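Local coordinates for intracellular serine protease (Bacillus licheniformis, PDB 4ZOQ), which probably cleaves peptide bonds as a subtilisin-like serine endopeptidase acting on lanthipeptide precursors, at residues L54-P59 with A63-N68; K46-D51 with V124-D129; G92-N95 with D100-I103; Y106-E111 with Y117-A122. All coordinates share one frame; numbering follows the deposited sequence.

Overall arrangement
All four contacts belong to the subtilase fold and gather round strands 46-51 and 102-110, parallel neighbours in the central sheet. Along the chain, interaction 1 comes first, then 3, then 4, and interaction 2 spans them all by joining strand 46-51 to the end of helix 116-128. Interaction 3 sets helix 86-97 against one face of the sheet; interactions 2 and 4, centres about 11 Å apart, set helix 116-128 against the other. Interaction 1, about 10 Å from interaction 3 between centres, lies in the loop after strand 46-51 and is hydrogen-bonded to strand 102-110 through Ile103. Strand 46-51 and helix 86-97 carry the predicted charge-relay residues Asp51 and His86.

Interaction 1: L54-P59 with A63-N68; sequences LDLDHP and ASVNTN
Val65 lays its two methyl groups over two leucines of residues 54-59. With CG1 anti to the backbone N (chi1 172°), CG1 is aimed at Leu56 and CG2 at Leu54. Val65 CG2 lies 3.8 Å from Leu54 CD2, the two side chains lying antiparallel, flank against flank. Val65 CG1 is likewise 3.8 Å from Leu56 CD2, but here the side chains run nearly perpendicular. A type I turn from Asp55 to His58, closed by His58 N to Asp55 O at 3.2 Å, follows Leu54 and carries Leu56 at its second position. On the other segment, Asn66 OD1 accepts from Asn68 N at 3.0 Å in an Asx turn. Both segments belong to one long loop after strand 46-51; the strand ends at Asp51, predicted to belong to the charge relay. Leu54 also packs on Thr88 and Ala91 of helix 86-97. No direct hydrogen bond joins the two segments, so this part of the loop is held to itself largely by methyl packing, and its hydrogen bonds run outward, among them Asp55 N to Thr88 OG1, His58 NE2 to Gly268 O and the backbone bonds of Ser64 and Asn66 to Ile103 of strand 102-110.

Interaction 2: K46-D51 with V124-D129; sequences KVALID and VDAVND
The polar link is a single hydrogen bond from Lys46 NZ to the backbone oxygen of Asp129, 2.6 Å long. The ammonium meets Asp129 O almost head-on, with a C=O...N angle of 174°. Lys46 gets there by a bend in its chain at chi3 (-72°), which also brings CE to 3.4 Å from Asp129 O. The Asp129 carboxylate has another partner, Tyr106 OH, bonded to OD2, and Lys46 NZ stays 6.5 Å from that same Asp129 OD2, too far for a salt bridge. Apolar contact is limited to two methyls: Ala48 CB and Ala126 CB touch at 3.6 Å, and such small side chains let strand and helix come to 6.2 Å between the CA atoms of Ala48 and Ala126. In the subtilase fold, after the short strand 113-114, helix 116-128 makes the beta-alpha-beta crossover from strand 102-110 to strand 133-136, and it passes over strand 46-51 lying between them. That strand ends at Asp51, which bonds His86 in the predicted charge relay. At the surface of the helix, Asn128 ND2 bonds Glu60 of the other chain. A leucine in place of Lys46 would probably leave Asp129 O without its ammonium donor. Asp129 is the first residue beyond the helix, so the lysine charge sits where carbonyl oxygens accumulate and is likely to be favoured by the helix dipole as well as by the bond itself.

Interaction 3: G92-N95 with D100-I103; sequences GMIN and DVTI
Ile94 on the helix and Ile103 on the strand point toward each other's backbones and overlap side by side, so that each presents a methyl to the flank of its partner. Ile94 CG2 lies 4.0 Å from Ile103 CD1 and 4.1 Å from Ile103 CG1. Both isoleucines hold CG2 anti to the backbone N; in Ile94 (chi1 -65°) this turns that methyl to the strand. Ile103 CD1 also reaches back to Ile94 CB at 4.2 Å, and it comes within 4.3 Å of Asn95 CB, thereby bridging two successive helical residues. The contact closes a beta-alpha-beta unit of the subtilase fold: after a long excursion beyond strand 46-51, the chain runs through helix 86-97, which begins at the predicted charge-relay His86, and turns into the parallel neighbour strand 102-110. Val101, just before that strand, meets Ile94 from another direction, the two side chains crossing at about a right angle. Val101 CG2, wedged between its own backbone N and carbonyl carbon, stands 4.0 Å from Ile94 CG2. That one methyl of Ile94 therefore touches both Val101 and Ile103. Around this buried patch, Val47 and Leu49 of strand 46-51 pack on Ile94, and helix 275-297 adds Pro280 against Ile94 and Ala287 against Val101.

Interaction 4: Y106-E111 with Y117-A122; sequences YQVLDE and YNIMKA
Val108 and Tyr106 of strand 102-110 pack on Ala122, Asn118 and Ile119 of helix 116-128, the start of the beta-alpha-beta crossover that lies against one face of the subtilase sheet. Among the apolar contacts, Val108 splits its methyls between two successive turns of helix. Its CG1, anti to the carbonyl carbon (chi1 -57°), lies 3.9 Å from Ala122 CB, while Val108 CG2 faces Ile119 CG1 at the same separation, with the valine and isoleucine side chains crossed at about a right angle. Tyr106 meets the helix with the base of its side chain: Tyr106 CB is 3.8 Å from Ala122 CB, and the ring, approached obliquely by that methyl, runs on along the helix with its CD2 4.0 Å from Ala122 O. Close van der Waals contact also involves the helix backbone: Val108 CG1 rests 3.5 Å from Asn118 O, an oxygen already used by Ala122 N in the helical bond. The Tyr106 ring makes an edge-to-face contact with His131, while Ile50 of strand 46-51 packs on Val108, Ile119 and Ala122, sealing this buried layer between sheet and helix. The helix also meets helix 146-164, through Ile119 and Met120, and the other chain: Lys121 NZ forms a salt bridge with Asp56 of the other chain, whose backbone oxygen accepts from Tyr117 OH. The polar connection between strand and helix is indirect, a water that donates to Val108 O at 2.8 Å and accepts from Asn118 ND2 at 3.2 Å.

Interaction 1: L54-P59 with A63-N68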
loop_
_atom_site.group_PDB
_atom_site.type_symbol
_atom_site.label_atom_id
_atom_site.label_comp_id
_atom_site.label_asym_id
_atom_site.label_seq_id
_atom_site.Cartn_x
_atom_site.Cartn_y
_atom_site.Cartn_z
ATOM N N LEU B 54 -12.000 2.883 4.903
ATOM C CA LEU B 54 -12.331 1.480 5.037
ATOM C C LEU B 54 -13.771 1.318 5.432
ATOM O O LEU B 54 -14.282 2.042 6.275
ATOM C CB LEU B 54 -11.405 0.808 6.053
ATOM C CG LEU B 54 -11.528 -0.687 6.347
ATOM C CD1 LEU B 54 -11.446 -1.509 5.072
ATOM C CD2 LEU B 54 -10.432 -1.107 7.264
ATOM N N ASP B 55 -14.411 0.341 4.813
ATOM C CA ASP B 55 -15.750 -0.069 5.165
ATOM C C ASP B 55 -15.692 -0.872 6.469
ATOM O O ASP B 55 -15.543 -2.098 6.470
ATOM C CB ASP B 55 -16.347 -0.877 4.009
ATOM C CG ASP B 55 -17.799 -1.192 4.208
ATOM O OD1 ASP B 55 -18.514 -0.346 4.790
ATOM O OD2 ASP B 55 -18.230 -2.281 3.764
ATOM N N LEU B 56 -15.817 -0.145 7.576
ATOM C CA LEU B 56 -15.524 -0.629 8.933
ATOM C C LEU B 56 -16.389 -1.795 9.391
ATOM O O LEU B 56 -16.009 -2.540 10.301
ATOM C CB LEU B 56 -15.660 0.530 9.926
ATOM C CG LEU B 56 -14.718 1.699 9.635
ATOM C CD1 LEU B 56 -15.029 2.901 10.521
ATOM C CD2 LEU B 56 -13.290 1.244 9.853
ATOM N N ASP B 57 -17.577 -1.927 8.818
ATOM C CA ASP B 57 -18.453 -2.977 9.286
ATOM C C ASP B 57 -18.696 -4.067 8.218
ATOM O O ASP B 57 -19.663 -4.839 8.311
ATOM C CB ASP B 57 -19.781 -2.349 9.739
ATOM C CG ASP B 57 -20.522 -3.206 10.747
ATOM O OD1 ASP B 57 -19.845 -3.835 11.601
ATOM O OD2 ASP B 57 -21.772 -3.266 10.679
ATOM N N HIS B 58 -17.804 -4.163 7.241
ATOM C CA HIS B 58 -17.851 -5.247 6.260
ATOM C C HIS B 58 -17.725 -6.577 6.999
ATOM O O HIS B 58 -16.842 -6.728 7.844
ATOM C CB HIS B 58 -16.749 -5.097 5.194
ATOM C CG HIS B 58 -16.919 -6.004 4.008
ATOM N ND1 HIS B 58 -16.701 -7.367 4.067
ATOM C CD2 HIS B 58 -17.308 -5.742 2.738
ATOM C CE1 HIS B 58 -16.937 -7.903 2.883
ATOM N NE2 HIS B 58 -17.305 -6.938 2.058
ATOM N N PRO B 59 -18.630 -7.529 6.712
ATOM C CA PRO B 59 -18.681 -8.815 7.431
ATOM C C PRO B 59 -17.329 -9.511 7.497
ATOM O O PRO B 59 -16.972 -10.112 8.515
ATOM C CB PRO B 59 -19.664 -9.660 6.595
ATOM C CG PRO B 59 -20.463 -8.679 5.834
ATOM C CD PRO B 59 -19.586 -7.482 5.590
ATOM N N ALA B 63 -13.993 -7.970 12.093
ATOM C CA ALA B 63 -13.267 -8.662 13.186
ATOM C C ALA B 63 -11.790 -8.271 13.326
ATOM O O ALA B 63 -11.203 -8.457 14.404
ATOM C CB ALA B 63 -13.357 -10.174 13.020
ATOM N N SER B 64 -11.188 -7.806 12.223
ATOM C CA SER B 64 -9.759 -7.449 12.139
ATOM C C SER B 64 -9.516 -5.956 12.177
ATOM O O SER B 64 -8.373 -5.502 12.303
ATOM C CB SER B 64 -9.133 -7.994 10.850
ATOM O OG SER B 64 -9.328 -9.389 10.734
ATOM N N VAL B 65 -10.573 -5.179 11.970
ATOM C CA VAL B 65 -10.405 -3.736 11.960
ATOM C C VAL B 65 -10.011 -3.288 13.360
ATOM O O VAL B 65 -10.579 -3.739 14.368
ATOM C CB VAL B 65 -11.666 -2.993 11.489
ATOM C CG1 VAL B 65 -11.509 -1.506 11.686
ATOM C CG2 VAL B 65 -11.925 -3.295 10.027
ATOM N N ASN B 66 -8.958 -2.475 13.396
ATOM C CA ASN B 66 -8.516 -1.795 14.597
ATOM C C ASN B 66 -9.727 -1.221 15.311
ATOM O O ASN B 66 -10.460 -0.417 14.741
ATOM C CB ASN B 66 -7.506 -0.699 14.232
ATOM C CG ASN B 66 -6.786 -0.143 15.436
ATOM O OD1 ASN B 66 -7.377 0.045 16.496
ATOM N ND2 ASN B 66 -5.489 0.112 15.281
ATOM N N THR B 67 -9.923 -1.613 16.564
ATOM C CA THR B 67 -11.116 -1.208 17.308
ATOM C C THR B 67 -11.185 0.305 17.468
ATOM O O THR B 67 -12.274 0.886 17.539
ATOM C CB THR B 67 -11.167 -1.890 18.699
ATOM O OG1 THR B 67 -9.890 -1.765 19.338
ATOM C CG2 THR B 67 -11.473 -3.371 18.555
ATOM N N ASN B 68 -10.021 0.946 17.445
ATOM C CA ASN B 68 -9.958 2.394 17.552
ATOM C C ASN B 68 -10.245 3.051 16.209
ATOM O O ASN B 68 -10.254 4.283 16.089
ATOM C CB ASN B 68 -8.569 2.815 18.029
ATOM C CG ASN B 68 -8.254 2.302 19.419
ATOM O OD1 ASN B 68 -9.163 2.010 20.203
ATOM N ND2 ASN B 68 -6.958 2.202 19.740
HETATM O O HOH W 1 -15.195 -10.152 10.182
#

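Interaction 2: K46-D51 with V124-D129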
loop_
_atom_site.group_PDB
_atom_site.type_symbol
_atom_site.label_atom_id
_atom_site.label_comp_id
_atom_site.label_asym_id
_atom_site.label_seq_id
_atom_site.Cartn_x
_atom_site.Cartn_y
_atom_site.Cartn_z
ATOM N N LYS B 46 0.008 -5.598 13.412
ATOM C CA LYS B 46 -0.858 -4.580 12.809
ATOM C C LYS B 46 -0.328 -4.148 11.434
ATOM O O LYS B 46 0.866 -3.825 11.278
ATOM C CB LYS B 46 -0.978 -3.343 13.731
ATOM C CG LYS B 46 -1.692 -3.616 15.047
ATOM C CD LYS B 46 -2.006 -2.330 15.815
ATOM C CE LYS B 46 -0.761 -1.688 16.404
ATOM N NZ LYS B 46 -1.133 -0.373 17.028
ATOM N N VAL B 47 -1.220 -4.138 10.453
ATOM C CA VAL B 47 -0.905 -3.681 9.103
ATOM C C VAL B 47 -1.603 -2.349 8.869
ATOM O O VAL B 47 -2.825 -2.243 9.011
ATOM C CB VAL B 47 -1.339 -4.715 8.024
ATOM C CG1 VAL B 47 -1.107 -4.181 6.621
ATOM C CG2 VAL B 47 -0.619 -6.059 8.234
ATOM N N ALA B 48 -0.821 -1.326 8.543
ATOM C CA ALA B 48 -1.367 -0.005 8.267
ATOM C C ALA B 48 -1.832 0.088 6.814
ATOM O O ALA B 48 -1.097 -0.230 5.887
ATOM C CB ALA B 48 -0.357 1.060 8.573
ATOM N N LEU B 49 -3.077 0.495 6.645
ATOM C CA LEU B 49 -3.708 0.610 5.350
ATOM C C LEU B 49 -3.769 2.065 4.901
ATOM O O LEU B 49 -4.731 2.762 5.226
ATOM C CB LEU B 49 -5.123 0.050 5.420
ATOM C CG LEU B 49 -5.840 0.005 4.069
ATOM C CD1 LEU B 49 -5.521 -1.277 3.335
ATOM C CD2 LEU B 49 -7.355 0.207 4.226
ATOM N N ILE B 50 -2.752 2.539 4.180
ATOM C CA ILE B 50 -2.747 3.934 3.723
ATOM C C ILE B 50 -3.495 4.013 2.406
ATOM O O ILE B 50 -2.931 3.780 1.342
ATOM C CB ILE B 50 -1.316 4.488 3.551
ATOM C CG1 ILE B 50 -0.574 4.400 4.872
ATOM C CG2 ILE B 50 -1.342 5.907 3.055
ATOM C CD1 ILE B 50 0.730 4.971 4.856
ATOM N N ASP B 51 -4.766 4.385 2.469
ATOM C CA ASP B 51 -5.627 4.197 1.326
ATOM C C ASP B 51 -6.788 5.172 1.434
ATOM O O ASP B 51 -6.626 6.264 1.979
ATOM C CB ASP B 51 -6.134 2.748 1.264
ATOM C CG ASP B 51 -6.242 2.207 -0.174
ATOM O OD1 ASP B 51 -7.021 2.766 -0.988
ATOM O OD2 ASP B 51 -5.612 1.172 -0.467
ATOM N N VAL B 124 4.486 8.048 8.975
ATOM C CA VAL B 124 5.167 8.315 10.216
ATOM C C VAL B 124 4.287 7.951 11.399
ATOM O O VAL B 124 4.731 7.288 12.343
ATOM C CB VAL B 124 5.599 9.776 10.287
ATOM C CG1 VAL B 124 6.155 10.074 11.665
ATOM C CG2 VAL B 124 6.650 10.021 9.233
ATOM N N ASP B 125 3.025 8.344 11.334
ATOM C CA ASP B 125 2.096 8.003 12.403
ATOM C C ASP B 125 1.999 6.501 12.565
ATOM O O ASP B 125 2.068 5.993 13.685
ATOM C CB ASP B 125 0.706 8.598 12.143
ATOM C CG ASP B 125 0.664 10.111 12.353
ATOM O OD1 ASP B 125 1.595 10.654 12.987
ATOM O OD2 ASP B 125 -0.292 10.756 11.884
ATOM N N ALA B 126 1.867 5.795 11.444
ATOM C CA ALA B 126 1.696 4.345 11.464
ATOM C C ALA B 126 2.876 3.663 12.165
ATOM O O ALA B 126 2.688 2.704 12.936
ATOM C CB ALA B 126 1.521 3.806 10.024
ATOM N N VAL B 127 4.082 4.179 11.906
ATOM C CA VAL B 127 5.293 3.712 12.578
ATOM C C VAL B 127 5.203 3.938 14.090
ATOM O O VAL B 127 5.426 3.021 14.896
ATOM C CB VAL B 127 6.545 4.442 12.044
ATOM C CG1 VAL B 127 7.758 4.062 12.844
ATOM C CG2 VAL B 127 6.781 4.109 10.578
ATOM N N ASN B 128 4.882 5.175 14.472
ATOM C CA ASN B 128 4.801 5.554 15.889
ATOM C C ASN B 128 3.676 4.807 16.640
ATOM O O ASN B 128 3.739 4.665 17.864
ATOM C CB ASN B 128 4.604 7.071 16.024
ATOM C CG ASN B 128 5.834 7.880 15.576
ATOM O OD1 ASN B 128 6.951 7.361 15.456
ATOM N ND2 ASN B 128 5.614 9.159 15.314
ATOM N N ASP B 129 2.674 4.323 15.899
ATOM C CA ASP B 129 1.531 3.567 16.453
ATOM C C ASP B 129 1.744 2.062 16.570
ATOM O O ASP B 129 0.804 1.314 16.799
ATOM C CB ASP B 129 0.280 3.801 15.602
ATOM C CG ASP B 129 -0.128 5.259 15.558
ATOM O OD1 ASP B 129 0.250 6.006 16.491
ATOM O OD2 ASP B 129 -0.801 5.671 14.585
#

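Interaction 3: G92-N95 with D100-I103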
loop_
_atom_site.group_PDB
_atom_site.type_symbol
_atom_site.label_atom_id
_atom_site.label_comp_id
_atom_site.label_asym_id
_atom_site.label_seq_id
_atom_site.Cartn_x
_atom_site.Cartn_y
_atom_site.Cartn_z
ATOM N N GLY B 92 -9.165 -6.304 1.815
ATOM C CA GLY B 92 -9.531 -7.684 1.615
ATOM C C GLY B 92 -8.355 -8.530 1.175
ATOM O O GLY B 92 -8.269 -9.699 1.550
ATOM N N MET B 93 -7.408 -7.952 0.443
ATOM C CA MET B 93 -6.305 -8.781 -0.002
ATOM C C MET B 93 -5.369 -9.097 1.158
ATOM O O MET B 93 -4.803 -10.197 1.211
ATOM C CB MET B 93 -5.537 -8.136 -1.142
ATOM C CG MET B 93 -6.365 -7.893 -2.374
ATOM S SD MET B 93 -7.445 -9.257 -2.772
ATOM C CE MET B 93 -7.442 -9.161 -4.588
ATOM N N ILE B 94 -5.205 -8.164 2.094
ATOM C CA ILE B 94 -4.468 -8.479 3.301
ATOM C C ILE B 94 -5.223 -9.549 4.070
ATOM O O ILE B 94 -4.639 -10.518 4.566
ATOM C CB ILE B 94 -4.316 -7.271 4.250
ATOM C CG1 ILE B 94 -3.468 -6.155 3.652
ATOM C CG2 ILE B 94 -3.770 -7.717 5.615
ATOM C CD1 ILE B 94 -3.822 -4.826 4.257
ATOM N N ASN B 95 -6.534 -9.344 4.202
ATOM C CA ASN B 95 -7.343 -10.228 5.033
ATOM C C ASN B 95 -7.439 -11.679 4.545
ATOM O O ASN B 95 -7.347 -12.605 5.344
ATOM C CB ASN B 95 -8.752 -9.667 5.175
ATOM C CG ASN B 95 -9.609 -10.508 6.079
ATOM O OD1 ASN B 95 -9.361 -10.592 7.278
ATOM N ND2 ASN B 95 -10.592 -11.178 5.504
ATOM N N ASP B 100 -6.517 -12.907 10.574
ATOM C CA ASP B 100 -6.558 -12.467 11.962
ATOM C C ASP B 100 -5.631 -11.294 12.304
ATOM O O ASP B 100 -5.702 -10.793 13.426
ATOM C CB ASP B 100 -6.236 -13.653 12.880
ATOM C CG ASP B 100 -7.369 -14.653 12.949
ATOM O OD1 ASP B 100 -8.519 -14.209 12.788
ATOM O OD2 ASP B 100 -7.105 -15.876 13.118
ATOM N N VAL B 101 -4.775 -10.845 11.379
ATOM C CA VAL B 101 -3.944 -9.672 11.684
ATOM C C VAL B 101 -4.811 -8.439 11.752
ATOM O O VAL B 101 -5.870 -8.377 11.120
ATOM C CB VAL B 101 -2.817 -9.439 10.676
ATOM C CG1 VAL B 101 -1.768 -10.527 10.816
ATOM C CG2 VAL B 101 -3.362 -9.339 9.270
ATOM N N THR B 102 -4.380 -7.443 12.525
ATOM C CA THR B 102 -5.220 -6.259 12.671
ATOM C C THR B 102 -4.972 -5.326 11.489
ATOM O O THR B 102 -3.852 -5.234 10.986
ATOM C CB THR B 102 -4.953 -5.540 14.023
ATOM O OG1 THR B 102 -5.414 -6.364 15.102
ATOM C CG2 THR B 102 -5.663 -4.203 14.081
ATOM N N ILE B 103 -6.022 -4.676 11.001
ATOM C CA ILE B 103 -5.846 -3.755 9.889
ATOM C C ILE B 103 -6.265 -2.356 10.328
ATOM O O ILE B 103 -7.385 -2.163 10.767
ATOM C CB ILE B 103 -6.678 -4.172 8.640
ATOM C CG1 ILE B 103 -6.200 -5.502 8.058
ATOM C CG2 ILE B 103 -6.615 -3.104 7.565
ATOM C CD1 ILE B 103 -7.201 -6.132 7.064
#

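Interaction 4: Y106-E111 with Y117-A122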
loop_
_atom_site.group_PDB
_atom_site.type_symbol
_atom_site.label_atom_id
_atom_site.label_comp_id
_atom_site.label_asym_id
_atom_site.label_seq_id
_atom_site.Cartn_x
_atom_site.Cartn_y
_atom_site.Cartn_z
ATOM N N TYR B 106 -5.548 4.297 7.395
ATOM C CA TYR B 106 -5.077 5.671 7.378
ATOM C C TYR B 106 -5.548 6.305 6.092
ATOM O O TYR B 106 -4.885 6.169 5.050
ATOM C CB TYR B 106 -3.555 5.754 7.473
ATOM C CG TYR B 106 -2.991 5.342 8.819
ATOM C CD1 TYR B 106 -2.985 4.007 9.215
ATOM C CD2 TYR B 106 -2.465 6.282 9.687
ATOM C CE1 TYR B 106 -2.468 3.619 10.430
ATOM C CE2 TYR B 106 -1.934 5.907 10.917
ATOM C CZ TYR B 106 -1.943 4.573 11.281
ATOM O OH TYR B 106 -1.425 4.191 12.494
ATOM N N GLN B 107 -6.684 6.999 6.172
ATOM C CA GLN B 107 -7.368 7.544 4.997
ATOM C C GLN B 107 -6.712 8.812 4.466
ATOM O O GLN B 107 -6.810 9.883 5.065
ATOM C CB GLN B 107 -8.848 7.812 5.311
ATOM C CG GLN B 107 -9.603 8.378 4.115
ATOM C CD GLN B 107 -11.112 8.310 4.294
ATOM O OE1 GLN B 107 -11.602 7.938 5.353
ATOM N NE2 GLN B 107 -11.847 8.608 3.238
ATOM N N VAL B 108 -6.027 8.682 3.341
ATOM C CA VAL B 108 -5.354 9.819 2.724
ATOM C C VAL B 108 -5.844 10.065 1.308
ATOM O O VAL B 108 -5.367 10.963 0.627
ATOM C CB VAL B 108 -3.842 9.613 2.714
ATOM C CG1 VAL B 108 -3.334 9.379 4.121
ATOM C CG2 VAL B 108 -3.480 8.425 1.826
ATOM N N LEU B 109 -6.803 9.258 0.875
ATOM C CA LEU B 109 -7.387 9.379 -0.457
ATOM C C LEU B 109 -8.899 9.480 -0.370
ATOM O O LEU B 109 -9.531 8.968 0.573
ATOM C CB LEU B 109 -7.031 8.177 -1.348
ATOM C CG LEU B 109 -5.577 7.752 -1.547
ATOM C CD1 LEU B 109 -5.540 6.436 -2.312
ATOM C CD2 LEU B 109 -4.810 8.830 -2.284
ATOM N N ASP B 110 -9.462 10.218 -1.311
ATOM C CA ASP B 110 -10.884 10.154 -1.609
ATOM C C ASP B 110 -11.039 10.353 -3.105
ATOM O O ASP B 110 -10.072 10.175 -3.844
ATOM C CB ASP B 110 -11.702 11.146 -0.776
ATOM C CG ASP B 110 -11.250 12.587 -0.940
ATOM O OD1 ASP B 110 -10.435 12.909 -1.841
ATOM O OD2 ASP B 110 -11.736 13.407 -0.134
ATOM N N GLU B 111 -12.248 10.695 -3.542
ATOM C CA GLU B 111 -12.523 10.953 -4.951
ATOM C C GLU B 111 -11.472 11.800 -5.702
ATOM O O GLU B 111 -10.969 11.380 -6.746
ATOM C CB GLU B 111 -13.879 11.652 -5.078
ATOM C CG GLU B 111 -13.949 12.551 -6.308
ATOM C CD GLU B 111 -15.022 13.614 -6.221
ATOM O OE1 GLU B 111 -15.696 13.709 -5.166
ATOM O OE2 GLU B 111 -15.134 14.404 -7.186
ATOM N N TYR B 117 1.889 14.489 0.809
ATOM C CA TYR B 117 2.146 14.971 2.160
ATOM C C TYR B 117 1.391 14.122 3.174
ATOM O O TYR B 117 1.948 13.705 4.191
ATOM C CB TYR B 117 1.734 16.443 2.293
ATOM C CG TYR B 117 1.857 17.002 3.693
ATOM C CD1 TYR B 117 3.080 17.449 4.170
ATOM C CD2 TYR B 117 0.759 17.036 4.558
ATOM C CE1 TYR B 117 3.207 17.950 5.447
ATOM C CE2 TYR B 117 0.879 17.540 5.854
ATOM C CZ TYR B 117 2.113 17.991 6.287
ATOM O OH TYR B 117 2.280 18.489 7.563
ATOM N N ASN B 118 0.106 13.896 2.935
ATOM C CA ASN B 118 -0.637 13.052 3.869
ATOM C C ASN B 118 -0.165 11.600 3.897
ATOM O O ASN B 118 -0.333 10.923 4.917
ATOM C CB ASN B 118 -2.135 13.137 3.611
ATOM C CG ASN B 118 -2.736 14.383 4.207
ATOM O OD1 ASN B 118 -2.177 14.952 5.152
ATOM N ND2 ASN B 118 -3.865 14.826 3.666
ATOM N N ILE B 119 0.420 11.120 2.798
ATOM C CA ILE B 119 0.912 9.757 2.784
ATOM C C ILE B 119 2.096 9.656 3.741
ATOM O O ILE B 119 2.200 8.708 4.542
ATOM C CB ILE B 119 1.315 9.287 1.369
ATOM C CG1 ILE B 119 0.105 9.336 0.445
ATOM C CG2 ILE B 119 1.908 7.870 1.429
ATOM C CD1 ILE B 119 0.418 9.048 -0.980
ATOM N N MET B 120 2.980 10.646 3.657
ATOM C CA MET B 120 4.150 10.708 4.533
ATOM C C MET B 120 3.729 10.809 5.999
ATOM O O MET B 120 4.271 10.107 6.858
ATOM C CB MET B 120 5.035 11.907 4.180
ATOM C CG MET B 120 5.515 11.913 2.764
ATOM S SD MET B 120 6.784 13.171 2.452
ATOM C CE MET B 120 6.330 13.629 0.773
ATOM N N LYS B 121 2.736 11.652 6.271
ATOM C CA LYS B 121 2.291 11.835 7.641
ATOM C C LYS B 121 1.713 10.530 8.170
ATOM O O LYS B 121 1.987 10.139 9.306
ATOM C CB LYS B 121 1.269 12.949 7.738
ATOM C CG LYS B 121 0.921 13.322 9.163
ATOM C CD LYS B 121 -0.174 14.369 9.146
ATOM C CE LYS B 121 0.404 15.769 9.149
ATOM N NZ LYS B 121 -0.636 16.801 8.986
ATOM N N ALA B 122 0.930 9.857 7.332
ATOM C CA ALA B 122 0.367 8.568 7.706
ATOM C C ALA B 122 1.474 7.531 7.913
ATOM O O ALA B 122 1.423 6.729 8.856
ATOM C CB ALA B 122 -0.623 8.082 6.655
HETATM O O HOH W 2 -4.426 13.615 0.735
#